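Local coordinates for galectin (Danio rerio, PDB 6E20), which binds beta-galactoside sugars as a galectin of zebrafish innate immunity, and probably recognises glycans of a viral envelope glycoprotein, at residues T28-N33 with F77-D82; D40-M45 with E115-M120; S62-S67 with N110-E115; E95-V98 with S104-H107. All blocks are in the same frame, centred on the assembly; numbering follows the deposited sequence.

Contact 1 of 4, residues T28-N33 with F77-D82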
loop_
_atom_site.group_PDB
_atom_site.type_symbol
_atom_site.label_atom_id
_atom_site.label_comp_id
_atom_site.label_asym_id
_atom_site.label_seq_id
_atom_site.Cartn_x
_atom_site.Cartn_y
_atom_site.Cartn_z
ATOM N N THR B 28 -7.863 -17.133 -12.174
ATOM C CA THR B 28 -7.072 -18.189 -12.847
ATOM C C THR B 28 -5.654 -18.113 -12.299
ATOM O O THR B 28 -4.958 -19.122 -12.298
ATOM C CB THR B 28 -7.088 -18.060 -14.382
ATOM O OG1 THR B 28 -6.366 -16.884 -14.762
ATOM C CG2 THR B 28 -8.490 -18.018 -14.944
ATOM N N ASN B 29 -5.238 -16.921 -11.908
ATOM C CA ASN B 29 -3.860 -16.648 -11.447
ATOM C C ASN B 29 -3.781 -15.194 -10.982
ATOM O O ASN B 29 -4.713 -14.382 -11.314
ATOM C CB ASN B 29 -2.839 -16.965 -12.551
ATOM C CG ASN B 29 -2.724 -15.899 -13.615
ATOM O OD1 ASN B 29 -3.692 -15.627 -14.342
ATOM N ND2 ASN B 29 -1.563 -15.258 -13.671
ATOM N N PHE B 30 -2.681 -14.850 -10.311
ATOM C CA PHE B 30 -2.364 -13.454 -9.920
ATOM C C PHE B 30 -0.873 -13.362 -9.690
ATOM O O PHE B 30 -0.254 -14.423 -9.587
ATOM C CB PHE B 30 -3.163 -12.992 -8.695
ATOM C CG PHE B 30 -2.878 -13.708 -7.402
ATOM C CD1 PHE B 30 -3.611 -14.825 -7.026
ATOM C CD2 PHE B 30 -1.905 -13.240 -6.524
ATOM C CE1 PHE B 30 -3.361 -15.473 -5.822
ATOM C CE2 PHE B 30 -1.640 -13.892 -5.325
ATOM C CZ PHE B 30 -2.387 -14.994 -4.964
ATOM N N ALA B 31 -0.326 -12.154 -9.647
ATOM C CA ALA B 31 1.136 -11.965 -9.514
ATOM C C ALA B 31 1.428 -10.743 -8.652
ATOM O O ALA B 31 0.717 -9.719 -8.770
ATOM C CB ALA B 31 1.803 -11.867 -10.869
ATOM N N ILE B 32 2.459 -10.912 -7.827
ATOM C CA ILE B 32 3.175 -9.882 -7.035
ATOM C C ILE B 32 4.483 -9.634 -7.765
ATOM O O ILE B 32 5.222 -10.606 -8.017
ATOM C CB ILE B 32 3.431 -10.357 -5.592
ATOM C CG1 ILE B 32 2.130 -10.717 -4.859
ATOM C CG2 ILE B 32 4.226 -9.309 -4.855
ATOM C CD1 ILE B 32 2.225 -11.976 -4.028
ATOM N N ASN B 33 4.702 -8.385 -8.140
ATOM C CA ASN B 33 5.902 -7.922 -8.875
ATOM C C ASN B 33 6.617 -6.958 -7.948
ATOM O O ASN B 33 6.006 -5.929 -7.603
ATOM C CB ASN B 33 5.501 -7.292 -10.210
ATOM C CG ASN B 33 4.835 -8.294 -11.128
ATOM O OD1 ASN B 33 3.629 -8.228 -11.414
ATOM N ND2 ASN B 33 5.615 -9.241 -11.590
ATOM N N PHE B 77 0.573 -24.947 -2.661
ATOM C CA PHE B 77 -0.460 -24.011 -3.174
ATOM C C PHE B 77 -1.577 -23.829 -2.158
ATOM O O PHE B 77 -2.677 -24.331 -2.362
ATOM C CB PHE B 77 -1.057 -24.492 -4.495
ATOM C CG PHE B 77 -1.702 -23.408 -5.320
ATOM C CD1 PHE B 77 -0.931 -22.543 -6.095
ATOM C CD2 PHE B 77 -3.087 -23.290 -5.384
ATOM C CE1 PHE B 77 -1.536 -21.557 -6.866
ATOM C CE2 PHE B 77 -3.682 -22.298 -6.148
ATOM C CZ PHE B 77 -2.909 -21.439 -6.896
ATOM N N PRO B 78 -1.360 -23.053 -1.077
ATOM C CA PRO B 78 -2.399 -22.827 -0.078
ATOM C C PRO B 78 -3.174 -21.544 -0.400
ATOM O O PRO B 78 -3.303 -20.715 0.484
ATOM C CB PRO B 78 -1.562 -22.681 1.203
ATOM C CG PRO B 78 -0.342 -21.916 0.711
ATOM C CD PRO B 78 -0.098 -22.393 -0.710
ATOM N N PHE B 79 -3.585 -21.367 -1.656
ATOM C CA PHE B 79 -4.504 -20.279 -2.065
ATOM C C PHE B 79 -5.822 -20.891 -2.498
ATOM O O PHE B 79 -5.826 -21.992 -3.074
ATOM C CB PHE B 79 -3.932 -19.426 -3.197
ATOM C CG PHE B 79 -2.588 -18.856 -2.835
ATOM C CD1 PHE B 79 -2.497 -17.765 -1.983
ATOM C CD2 PHE B 79 -1.419 -19.423 -3.323
ATOM C CE1 PHE B 79 -1.262 -17.236 -1.635
ATOM C CE2 PHE B 79 -0.184 -18.898 -2.965
ATOM C CZ PHE B 79 -0.113 -17.815 -2.115
ATOM N N ILE B 80 -6.904 -20.149 -2.275
ATOM C CA ILE B 80 -8.256 -20.551 -2.732
ATOM C C ILE B 80 -8.968 -19.323 -3.248
ATOM O O ILE B 80 -8.906 -18.269 -2.563
ATOM C CB ILE B 80 -9.076 -21.203 -1.604
ATOM C CG1 ILE B 80 -8.384 -22.433 -1.008
ATOM C CG2 ILE B 80 -10.464 -21.539 -2.108
ATOM C CD1 ILE B 80 -8.800 -22.724 0.412
ATOM N N GLN B 81 -9.690 -19.504 -4.359
ATOM C CA GLN B 81 -10.591 -18.473 -4.937
ATOM C C GLN B 81 -11.473 -17.945 -3.794
ATOM O O GLN B 81 -12.040 -18.773 -3.013
ATOM C CB GLN B 81 -11.402 -19.023 -6.119
ATOM C CG GLN B 81 -10.584 -19.402 -7.360
ATOM C CD GLN B 81 -10.085 -20.834 -7.413
ATOM O OE1 GLN B 81 -9.770 -21.460 -6.392
ATOM N NE2 GLN B 81 -9.990 -21.378 -8.620
ATOM N N ASP B 82 -11.528 -16.619 -3.670
ATOM C CA ASP B 82 -12.373 -15.844 -2.721
ATOM C C ASP B 82 -11.982 -16.087 -1.252
ATOM O O ASP B 82 -12.803 -15.770 -0.389
ATOM C CB ASP B 82 -13.861 -16.171 -2.875
ATOM C CG ASP B 82 -14.765 -15.050 -2.377
ATOM O OD1 ASP B 82 -14.315 -13.908 -2.321
ATOM O OD2 ASP B 82 -15.913 -15.325 -2.052
#
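The rings of F30 and F79 make the direct contact between T28-N33 and F77-D82, and they do so as a T-shaped (edge-to-face) pair. The planes of the F30 and F79 rings stand at 88°, and the centroid of the F30 ring lies 5.6 Å from that of the F79 ring. F30 supplies the edge: its CZ comes to 4.1 Å from F79 CD1, above one face of the F79 ring and displaced toward its rim. A slightly positive ring edge set against the electron-rich face makes such a pairing favourable, and phenylalanine suits both places because neither ring brings a polar group into the interior. The bond from CA to CB of F30 does not aim at the loop; with chi1 at 65°, CG sits between the backbone N and the carbonyl carbon, and the ring reaches across.

In the galectin beta-sandwich, F30 opens strand 30-34 of one sheet, while F79 belongs to the long loop between strands 72-74 and 85-91. The pair places the loop against the apolar interior, where F85 meets both rings, edge-to-face with F79 and with its plane nearly parallel to that of F30.

Within the loop, aromatic packing continues: F79 CD2 lies over a face of the F77 ring. P78 between them is the centre of an inverse gamma turn, whose weak backbone hydrogen bond runs from F79 N to F77 O at 3.2 Å.

Contact 2 of 4, residues D40-M45 with E115-M120. With GAL (beta-D-galactopyranose), chain D.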
loop_
_atom_site.group_PDB
_atom_site.type_symbol
_atom_site.label_atom_id
_atom_site.label_comp_id
_atom_site.label_asym_id
_atom_site.label_seq_id
_atom_site.Cartn_x
_atom_site.Cartn_y
_atom_site.Cartn_z
ATOM N N ASP B 40 11.800 -3.822 -15.041
ATOM C CA ASP B 40 12.887 -4.347 -14.181
ATOM C C ASP B 40 12.246 -4.909 -12.913
ATOM O O ASP B 40 12.085 -4.159 -11.960
ATOM C CB ASP B 40 13.963 -3.276 -13.939
ATOM C CG ASP B 40 15.245 -3.775 -13.285
ATOM O OD1 ASP B 40 15.349 -4.987 -13.051
ATOM O OD2 ASP B 40 16.143 -2.935 -13.008
ATOM N N ILE B 41 11.893 -6.189 -12.929
ATOM C CA ILE B 41 11.201 -6.885 -11.807
ATOM C C ILE B 41 12.159 -7.934 -11.252
ATOM O O ILE B 41 12.453 -8.872 -11.973
ATOM C CB ILE B 41 9.878 -7.528 -12.268
ATOM C CG1 ILE B 41 8.960 -6.523 -12.950
ATOM C CG2 ILE B 41 9.173 -8.226 -11.102
ATOM C CD1 ILE B 41 8.603 -5.356 -12.075
ATOM N N ALA B 42 12.544 -7.798 -9.987
ATOM C CA ALA B 42 13.477 -8.684 -9.257
ATOM C C ALA B 42 12.785 -9.978 -8.824
ATOM O O ALA B 42 13.436 -11.047 -8.850
ATOM C CB ALA B 42 14.013 -7.942 -8.061
ATOM N N LEU B 43 11.537 -9.858 -8.358
ATOM C CA LEU B 43 10.650 -10.999 -8.013
ATOM C C LEU B 43 9.268 -10.829 -8.672
ATOM O O LEU B 43 8.508 -9.906 -8.297
ATOM C CB LEU B 43 10.484 -11.110 -6.499
ATOM C CG LEU B 43 9.458 -12.154 -6.057
ATOM C CD1 LEU B 43 9.851 -13.543 -6.527
ATOM C CD2 LEU B 43 9.267 -12.149 -4.550
ATOM N N HIS B 44 8.943 -11.770 -9.546
ATOM C CA HIS B 44 7.596 -12.032 -10.088
ATOM C C HIS B 44 7.085 -13.306 -9.415
ATOM O O HIS B 44 7.641 -14.370 -9.683
ATOM C CB HIS B 44 7.657 -12.151 -11.604
ATOM C CG HIS B 44 6.412 -12.668 -12.239
ATOM N ND1 HIS B 44 5.366 -11.838 -12.538
ATOM C CD2 HIS B 44 6.073 -13.903 -12.687
ATOM C CE1 HIS B 44 4.417 -12.530 -13.161
ATOM N NE2 HIS B 44 4.814 -13.827 -13.244
ATOM N N MET B 45 6.090 -13.197 -8.548
ATOM C CA MET B 45 5.555 -14.396 -7.850
ATOM C C MET B 45 4.119 -14.595 -8.317
ATOM O O MET B 45 3.302 -13.693 -8.070
ATOM C CB MET B 45 5.599 -14.243 -6.335
ATOM C CG MET B 45 5.034 -15.453 -5.631
ATOM S SD MET B 45 4.767 -15.103 -3.913
ATOM C CE MET B 45 3.656 -16.450 -3.490
ATOM N N GLU B 115 19.491 -3.841 -2.892
ATOM C CA GLU B 115 19.111 -3.868 -1.457
ATOM C C GLU B 115 17.857 -3.017 -1.211
ATOM O O GLU B 115 17.391 -3.014 -0.061
ATOM C CB GLU B 115 20.279 -3.371 -0.600
ATOM C CG GLU B 115 21.393 -4.405 -0.492
ATOM C CD GLU B 115 22.702 -3.888 0.074
ATOM O OE1 GLU B 115 22.736 -3.620 1.283
ATOM O OE2 GLU B 115 23.668 -3.736 -0.709
ATOM N N LYS B 116 17.317 -2.350 -2.236
ATOM C CA LYS B 116 16.090 -1.524 -2.093
ATOM C C LYS B 116 15.275 -1.546 -3.384
ATOM O O LYS B 116 15.847 -1.296 -4.433
ATOM C CB LYS B 116 16.478 -0.089 -1.737
ATOM C CG LYS B 116 15.331 0.808 -1.293
ATOM C CD LYS B 116 15.808 2.151 -0.769
ATOM C CE LYS B 116 16.408 3.032 -1.850
ATOM N NZ LYS B 116 17.133 4.181 -1.263
ATOM N N TYR B 117 13.963 -1.770 -3.258
ATOM C CA TYR B 117 12.972 -1.806 -4.364
ATOM C C TYR B 117 11.807 -0.860 -4.032
ATOM O O TYR B 117 11.239 -0.973 -2.948
ATOM C CB TYR B 117 12.530 -3.257 -4.572
ATOM C CG TYR B 117 13.644 -4.144 -5.069
ATOM C CD1 TYR B 117 14.232 -3.884 -6.292
ATOM C CD2 TYR B 117 14.130 -5.207 -4.323
ATOM C CE1 TYR B 117 15.252 -4.669 -6.785
ATOM C CE2 TYR B 117 15.151 -6.018 -4.807
ATOM C CZ TYR B 117 15.721 -5.739 -6.040
ATOM O OH TYR B 117 16.754 -6.477 -6.549
ATOM N N LYS B 118 11.482 0.057 -4.948
ATOM C CA LYS B 118 10.471 1.130 -4.744
ATOM C C LYS B 118 9.314 0.977 -5.752
ATOM O O LYS B 118 8.440 1.890 -5.809
ATOM C CB LYS B 118 11.183 2.482 -4.808
ATOM C CG LYS B 118 12.142 2.704 -3.643
ATOM C CD LYS B 118 13.096 3.874 -3.801
ATOM C CE LYS B 118 12.442 5.132 -4.322
ATOM N NZ LYS B 118 13.378 6.281 -4.265
ATOM N N TYR B 119 9.257 -0.158 -6.451
ATOM C CA TYR B 119 8.169 -0.497 -7.402
ATOM C C TYR B 119 7.474 -1.797 -6.965
ATOM O O TYR B 119 8.131 -2.836 -6.830
ATOM C CB TYR B 119 8.749 -0.545 -8.818
ATOM C CG TYR B 119 7.743 -0.943 -9.858
ATOM C CD1 TYR B 119 6.930 -0.020 -10.487
ATOM C CD2 TYR B 119 7.571 -2.274 -10.161
ATOM C CE1 TYR B 119 5.989 -0.416 -11.423
ATOM C CE2 TYR B 119 6.645 -2.684 -11.099
ATOM C CZ TYR B 119 5.849 -1.754 -11.730
ATOM O OH TYR B 119 4.956 -2.222 -12.649
ATOM N N MET B 120 6.166 -1.749 -6.705
ATOM C CA MET B 120 5.351 -2.968 -6.423
ATOM C C MET B 120 4.093 -2.926 -7.296
ATOM O O MET B 120 3.406 -1.892 -7.363
ATOM C CB MET B 120 4.947 -3.103 -4.951
ATOM C CG MET B 120 6.106 -3.375 -4.030
ATOM S SD MET B 120 5.561 -3.726 -2.335
ATOM C CE MET B 120 5.265 -2.078 -1.699
HETATM C C1 GAL D . 4.948 -16.724 -18.569
HETATM C C2 GAL D . 3.720 -15.887 -18.311
HETATM C C3 GAL D . 4.123 -14.548 -17.702
HETATM C C4 GAL D . 4.991 -14.788 -16.465
HETATM C C5 GAL D . 6.196 -15.667 -16.864
HETATM C C6 GAL D . 7.122 -16.038 -15.679
HETATM O O2 GAL D . 3.093 -15.687 -19.580
HETATM O O3 GAL D . 2.973 -13.819 -17.352
HETATM O O4 GAL D . 4.142 -15.432 -15.514
HETATM O O5 GAL D . 5.728 -16.894 -17.419
HETATM O O6 GAL D . 8.100 -17.020 -16.071
#
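I41 and A42 meet the rings of Y119 and Y117 in the galectin beta-sandwich, in a buried contact between strands 40-47 and 116-124 of one sheet. Strand 30-34 lies between these two strands, so side chains rather than backbone bonds join them. A42 and L43 both face I34 in a classic beta bulge, and the chain turns a corner at A42.

The methyl of A42 points at Y117, with A42 CB 3.4 Å from Y117 CZ. A short side chain fits here, because the phenol end already lies against the methyl. In Y117, CG is anti to the carbonyl carbon (chi1 -66°), which carries the ring toward A42; its hydroxyl is hydrogen-bonded to N110, so the polar tip is satisfied although the ring is buried.

Y119 takes the other course, with CG anti to its own N. Its ring receives the end of I41, whose CD1 comes to 3.5 Å from Y119 CE2. The first bond of I41 does not aim at Y119, and it is the bend of the CG1 branch (chi2 -59°) that brings CD1 to the ring, obliquely. Isoleucine suits the site because this branch carries an apolar methyl to the aromatic carbons.

Two residues beyond A42, H44 belongs to the glycan pocket. N33 bonds to its ND1, which would help set the rotation of the imidazole, and R48, N61 and E71 also bind the galactose. At the ring edge, near its plane, H44 NE2 is hydrogen-bonded to galactose O4 at 2.9 Å.

Contact 3 of 4, residues S62-S67 with N110-E115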
loop_
_atom_site.group_PDB
_atom_site.type_symbol
_atom_site.label_atom_id
_atom_site.label_comp_id
_atom_site.label_asym_id
_atom_site.label_seq_id
_atom_site.Cartn_x
_atom_site.Cartn_y
_atom_site.Cartn_z
ATOM N N SER B 62 12.161 -13.672 -12.749
ATOM C CA SER B 62 12.586 -12.263 -12.777
ATOM C C SER B 62 12.450 -11.802 -14.222
ATOM O O SER B 62 12.517 -12.654 -15.093
ATOM C CB SER B 62 13.967 -12.091 -12.246
ATOM O OG SER B 62 14.848 -12.887 -12.977
ATOM N N PHE B 63 12.199 -10.514 -14.427
ATOM C CA PHE B 63 11.955 -9.909 -15.763
ATOM C C PHE B 63 12.881 -8.711 -15.895
ATOM O O PHE B 63 12.843 -7.825 -15.030
ATOM C CB PHE B 63 10.483 -9.510 -15.917
ATOM C CG PHE B 63 10.159 -8.910 -17.265
ATOM C CD1 PHE B 63 9.941 -9.721 -18.366
ATOM C CD2 PHE B 63 10.111 -7.538 -17.436
ATOM C CE1 PHE B 63 9.689 -9.172 -19.617
ATOM C CE2 PHE B 63 9.825 -6.983 -18.676
ATOM C CZ PHE B 63 9.625 -7.804 -19.766
ATOM N N GLN B 64 13.700 -8.685 -16.941
ATOM C CA GLN B 64 14.575 -7.525 -17.220
ATOM C C GLN B 64 14.779 -7.370 -18.720
ATOM O O GLN B 64 15.170 -8.360 -19.356
ATOM C CB GLN B 64 15.925 -7.716 -16.538
ATOM C CG GLN B 64 16.640 -6.411 -16.286
ATOM C CD GLN B 64 17.934 -6.681 -15.569
ATOM O OE1 GLN B 64 18.618 -7.652 -15.865
ATOM N NE2 GLN B 64 18.283 -5.811 -14.640
ATOM N N SER B 65 14.595 -6.157 -19.241
ATOM C CA SER B 65 15.015 -5.787 -20.619
ATOM C C SER B 65 14.241 -6.645 -21.622
ATOM O O SER B 65 14.881 -7.266 -22.481
ATOM C CB SER B 65 16.520 -5.950 -20.772
ATOM O OG SER B 65 17.216 -4.926 -20.075
ATOM N N GLY B 66 12.926 -6.772 -21.421
ATOM C CA GLY B 66 12.007 -7.516 -22.308
ATOM C C GLY B 66 11.953 -9.024 -22.054
ATOM O O GLY B 66 11.113 -9.686 -22.701
ATOM N N SER B 67 12.771 -9.574 -21.147
ATOM C CA SER B 67 13.045 -11.035 -21.097
ATOM C C SER B 67 12.716 -11.647 -19.724
ATOM O O SER B 67 13.128 -11.079 -18.696
ATOM C CB SER B 67 14.484 -11.297 -21.478
ATOM O OG SER B 67 14.681 -11.037 -22.865
ATOM N N ASN B 110 17.587 -13.323 -5.433
ATOM C CA ASN B 110 17.622 -11.886 -5.775
ATOM C C ASN B 110 18.677 -11.655 -6.856
ATOM O O ASN B 110 19.720 -11.034 -6.541
ATOM C CB ASN B 110 17.859 -11.050 -4.519
ATOM C CG ASN B 110 17.726 -9.563 -4.749
ATOM O OD1 ASN B 110 18.161 -8.784 -3.901
ATOM N ND2 ASN B 110 17.170 -9.154 -5.880
ATOM N N ARG B 111 18.377 -12.061 -8.092
ATOM C CA ARG B 111 19.306 -11.966 -9.260
ATOM C C ARG B 111 19.619 -10.500 -9.570
ATOM O O ARG B 111 20.782 -10.228 -9.932
ATOM C CB ARG B 111 18.733 -12.619 -10.514
ATOM C CG ARG B 111 18.383 -14.086 -10.324
ATOM C CD ARG B 111 17.354 -14.496 -11.347
ATOM N NE ARG B 111 17.131 -15.928 -11.394
ATOM C CZ ARG B 111 16.078 -16.514 -11.952
ATOM N NH1 ARG B 111 15.112 -15.789 -12.488
ATOM N NH2 ARG B 111 15.974 -17.829 -11.935
ATOM N N GLN B 112 18.643 -9.596 -9.434
ATOM C CA GLN B 112 18.855 -8.145 -9.695
ATOM C C GLN B 112 19.890 -7.605 -8.699
ATOM O O GLN B 112 20.587 -6.684 -9.056
ATOM C CB GLN B 112 17.526 -7.383 -9.709
ATOM C CG GLN B 112 17.640 -5.864 -9.913
ATOM C CD GLN B 112 18.045 -5.414 -11.301
ATOM O OE1 GLN B 112 18.289 -4.229 -11.554
ATOM N NE2 GLN B 112 18.094 -6.350 -12.228
ATOM N N GLY B 113 19.962 -8.145 -7.488
ATOM C CA GLY B 113 21.055 -7.868 -6.534
ATOM C C GLY B 113 20.843 -6.623 -5.687
ATOM O O GLY B 113 21.666 -6.417 -4.765
ATOM N N SER B 114 19.813 -5.804 -5.950
ATOM C CA SER B 114 19.644 -4.510 -5.234
ATOM C C SER B 114 19.216 -4.794 -3.791
ATOM O O SER B 114 18.706 -5.905 -3.519
ATOM C CB SER B 114 18.717 -3.559 -5.934
ATOM O OG SER B 114 18.972 -3.533 -7.330
ATOM N N GLU B 115 19.491 -3.841 -2.892
ATOM C CA GLU B 115 19.111 -3.868 -1.457
ATOM C C GLU B 115 17.857 -3.017 -1.211
ATOM O O GLU B 115 17.391 -3.014 -0.061
ATOM C CB GLU B 115 20.279 -3.371 -0.600
ATOM C CG GLU B 115 21.393 -4.405 -0.492
ATOM C CD GLU B 115 22.702 -3.888 0.074
ATOM O OE1 GLU B 115 22.736 -3.620 1.283
ATOM O OE2 GLU B 115 23.668 -3.736 -0.709
#
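S62 OG accepts a hydrogen bond from R111 NH1 at 3.0 Å, the one bond assigned between S62-S67 and N110-E115. It is fairly straight, with an N-H...O angle of 160°, and OG lies within 4° of the guanidinium plane, at its edge. Serine suits the site because its short arm presents, at the strand, a hydroxyl oxygen that can accept the N-H. The R111 chain is extended from CG to NE and passes alongside the hydroxyl, with R111 CD 3.4 Å from S62 OG.

The same guanidinium has further partners: NH1 also bonds to N61 OD1, and NH2 to the carbonyl oxygen of E70. N61 is a residue of the glycan pocket, so R111 acts as a second-shell group, consistent with holding that asparagine in place for the sugar. In the galectin sandwich, this ties the end of strand 58-64 in the carbohydrate-binding sheet to the loop that follows strand 105-109.

F63, next in the strand, turns its side chain away from the loop. Q64 points back toward it, and its amide end approaches that of Q112; the modelled orientation of both amides is doubtful, so no bond is assigned. Long, flexible glutamines can reach across this more exposed border.

After Q64 the chain reverses in a type I' turn to S67, closed by the bond from S67 N to Q64 O at 3.2 Å. G66 adopts a positive phi there, which glycine tolerates readily. The partner loop makes its own reversal, a type I turn from N110 to G113.

Contact 4 of 4, residues E95-V98 with S104-H107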
loop_
_atom_site.group_PDB
_atom_site.type_symbol
_atom_site.label_atom_id
_atom_site.label_comp_id
_atom_site.label_asym_id
_atom_site.label_seq_id
_atom_site.Cartn_x
_atom_site.Cartn_y
_atom_site.Cartn_z
ATOM N N GLU B 95 18.703 -13.489 -1.613
ATOM C CA GLU B 95 17.412 -14.126 -2.023
ATOM C C GLU B 95 16.195 -13.521 -1.323
ATOM O O GLU B 95 16.338 -12.827 -0.297
ATOM C CB GLU B 95 17.467 -15.652 -1.887
ATOM C CG GLU B 95 17.472 -16.146 -0.467
ATOM C CD GLU B 95 17.402 -17.652 -0.244
ATOM O OE1 GLU B 95 17.172 -17.993 0.895
ATOM O OE2 GLU B 95 17.646 -18.482 -1.166
ATOM N N PHE B 96 15.025 -13.752 -1.926
ATOM C CA PHE B 96 13.710 -13.497 -1.308
ATOM C C PHE B 96 13.281 -14.746 -0.551
ATOM O O PHE B 96 13.412 -15.865 -1.083
ATOM C CB PHE B 96 12.653 -13.158 -2.353
ATOM C CG PHE B 96 12.980 -11.910 -3.110
ATOM C CD1 PHE B 96 13.775 -11.966 -4.251
ATOM C CD2 PHE B 96 12.535 -10.680 -2.652
ATOM C CE1 PHE B 96 14.067 -10.816 -4.958
ATOM C CE2 PHE B 96 12.811 -9.533 -3.378
ATOM C CZ PHE B 96 13.583 -9.606 -4.521
ATOM N N LEU B 97 12.743 -14.549 0.640
ATOM C CA LEU B 97 12.135 -15.654 1.426
ATOM C C LEU B 97 10.653 -15.344 1.568
ATOM O O LEU B 97 10.315 -14.467 2.341
ATOM C CB LEU B 97 12.823 -15.780 2.791
ATOM C CG LEU B 97 12.483 -17.041 3.591
ATOM C CD1 LEU B 97 11.028 -17.060 4.032
ATOM C CD2 LEU B 97 12.803 -18.294 2.795
ATOM N N VAL B 98 9.827 -16.081 0.846
ATOM C CA VAL B 98 8.349 -15.965 0.899
ATOM C C VAL B 98 7.834 -16.959 1.924
ATOM O O VAL B 98 8.075 -18.161 1.743
ATOM C CB VAL B 98 7.713 -16.227 -0.470
ATOM C CG1 VAL B 98 6.207 -16.020 -0.431
ATOM C CG2 VAL B 98 8.374 -15.377 -1.533
ATOM N N SER B 104 4.602 -22.554 5.171
ATOM C CA SER B 104 5.615 -23.087 4.226
ATOM C C SER B 104 6.370 -21.921 3.575
ATOM O O SER B 104 5.899 -20.773 3.693
ATOM C CB SER B 104 4.976 -23.957 3.206
ATOM O OG SER B 104 4.030 -23.206 2.469
ATOM N N GLU B 105 7.510 -22.198 2.940
ATOM C CA GLU B 105 8.449 -21.153 2.435
ATOM C C GLU B 105 8.843 -21.414 0.986
ATOM O O GLU B 105 8.927 -22.597 0.598
ATOM C CB GLU B 105 9.756 -21.119 3.226
ATOM C CG GLU B 105 9.585 -20.594 4.622
ATOM C CD GLU B 105 10.847 -20.655 5.458
ATOM O OE1 GLU B 105 11.896 -21.139 4.951
ATOM O OE2 GLU B 105 10.785 -20.185 6.586
ATOM N N ILE B 106 9.152 -20.340 0.259
ATOM C CA ILE B 106 9.736 -20.355 -1.108
ATOM C C ILE B 106 11.024 -19.544 -1.030
ATOM O O ILE B 106 10.974 -18.429 -0.474
ATOM C CB ILE B 106 8.784 -19.734 -2.152
ATOM C CG1 ILE B 106 7.434 -20.438 -2.186
ATOM C CG2 ILE B 106 9.434 -19.702 -3.531
ATOM C CD1 ILE B 106 6.395 -19.744 -3.049
ATOM N N HIS B 107 12.115 -20.071 -1.585
ATOM C CA HIS B 107 13.421 -19.381 -1.692
ATOM C C HIS B 107 13.572 -19.026 -3.160
ATOM O O HIS B 107 13.485 -19.937 -3.962
ATOM C CB HIS B 107 14.562 -20.286 -1.208
ATOM C CG HIS B 107 14.514 -20.581 0.252
ATOM N ND1 HIS B 107 13.540 -21.393 0.820
ATOM C CD2 HIS B 107 15.298 -20.164 1.271
ATOM C CE1 HIS B 107 13.726 -21.453 2.128
ATOM N NE2 HIS B 107 14.802 -20.698 2.434
#
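One face of the H107 imidazole is covered by the L97 methyl CD2, 3.3 Å from the ring centroid and 19° off the normal, a CH-pi contact displaced toward the rim. The E95 carboxylate lies at the ring edge, though its modelled approach is too close to be relied on. L97 and H107 run side by side and point the same way, as expected of partners in a non-hydrogen-bonded pair. In L97, CG is anti to the backbone N (chi1 -169°), and this brings CD2 over the ring. Leucine thus offers methyls to two neighbours, since L97 CD1 also packs on the aliphatic CG of E105, 3.9 Å away.

The two segments are the arms of an antiparallel beta hairpin at one edge of the five-stranded sheet, where strand 105-109 is the outermost within the chain. V98 and I106 form the hydrogen-bonded pair: V98 N gives to I106 O at 2.9 Å, and I106 N gives to V98 O at 2.8 Å. V98 O also receives E105 CA, at 3.1 Å, in a CA-H...O contact beside the bond from I106 N.

On the face of V98 and I106, the branched side chains meet with V98 CB 4.0 Å from I106 CB. Beta-branched residues suit an extended strand, and this face turns inward, where V98 packs on M45 and I87. The hairpin is accordingly two-sided: aliphatic toward the sandwich interior, but mixed on the face of L97 and H107, where a leucine packs among charged and polar side chains, so that paired backbone bonds and a CH-pi contact together join the arms.

The contacts sample both sheets of one galectin beta-sandwich. Contacts 1, 2 and 3 reach the sheet that carries the sugar, where strands 30-34, 40-47 and 58-64 are successive neighbours; contact 4 is a hairpin of the opposing sheet. Contacts 2 and 3 are closest, with centres about 8 Å apart, and share E115, whereas the centres of contacts 1 and 3 are about 22 Å apart, on opposite sides of the chain's centre. Along the sequence contact 4 is nested within contact 3, and contact 3 within contact 2, while contact 1 crosses both 2 and 3 and closes before contact 4. F96 and V98 of contact 4 pack against contact 2, joining the sugar-binding sheet to its partner.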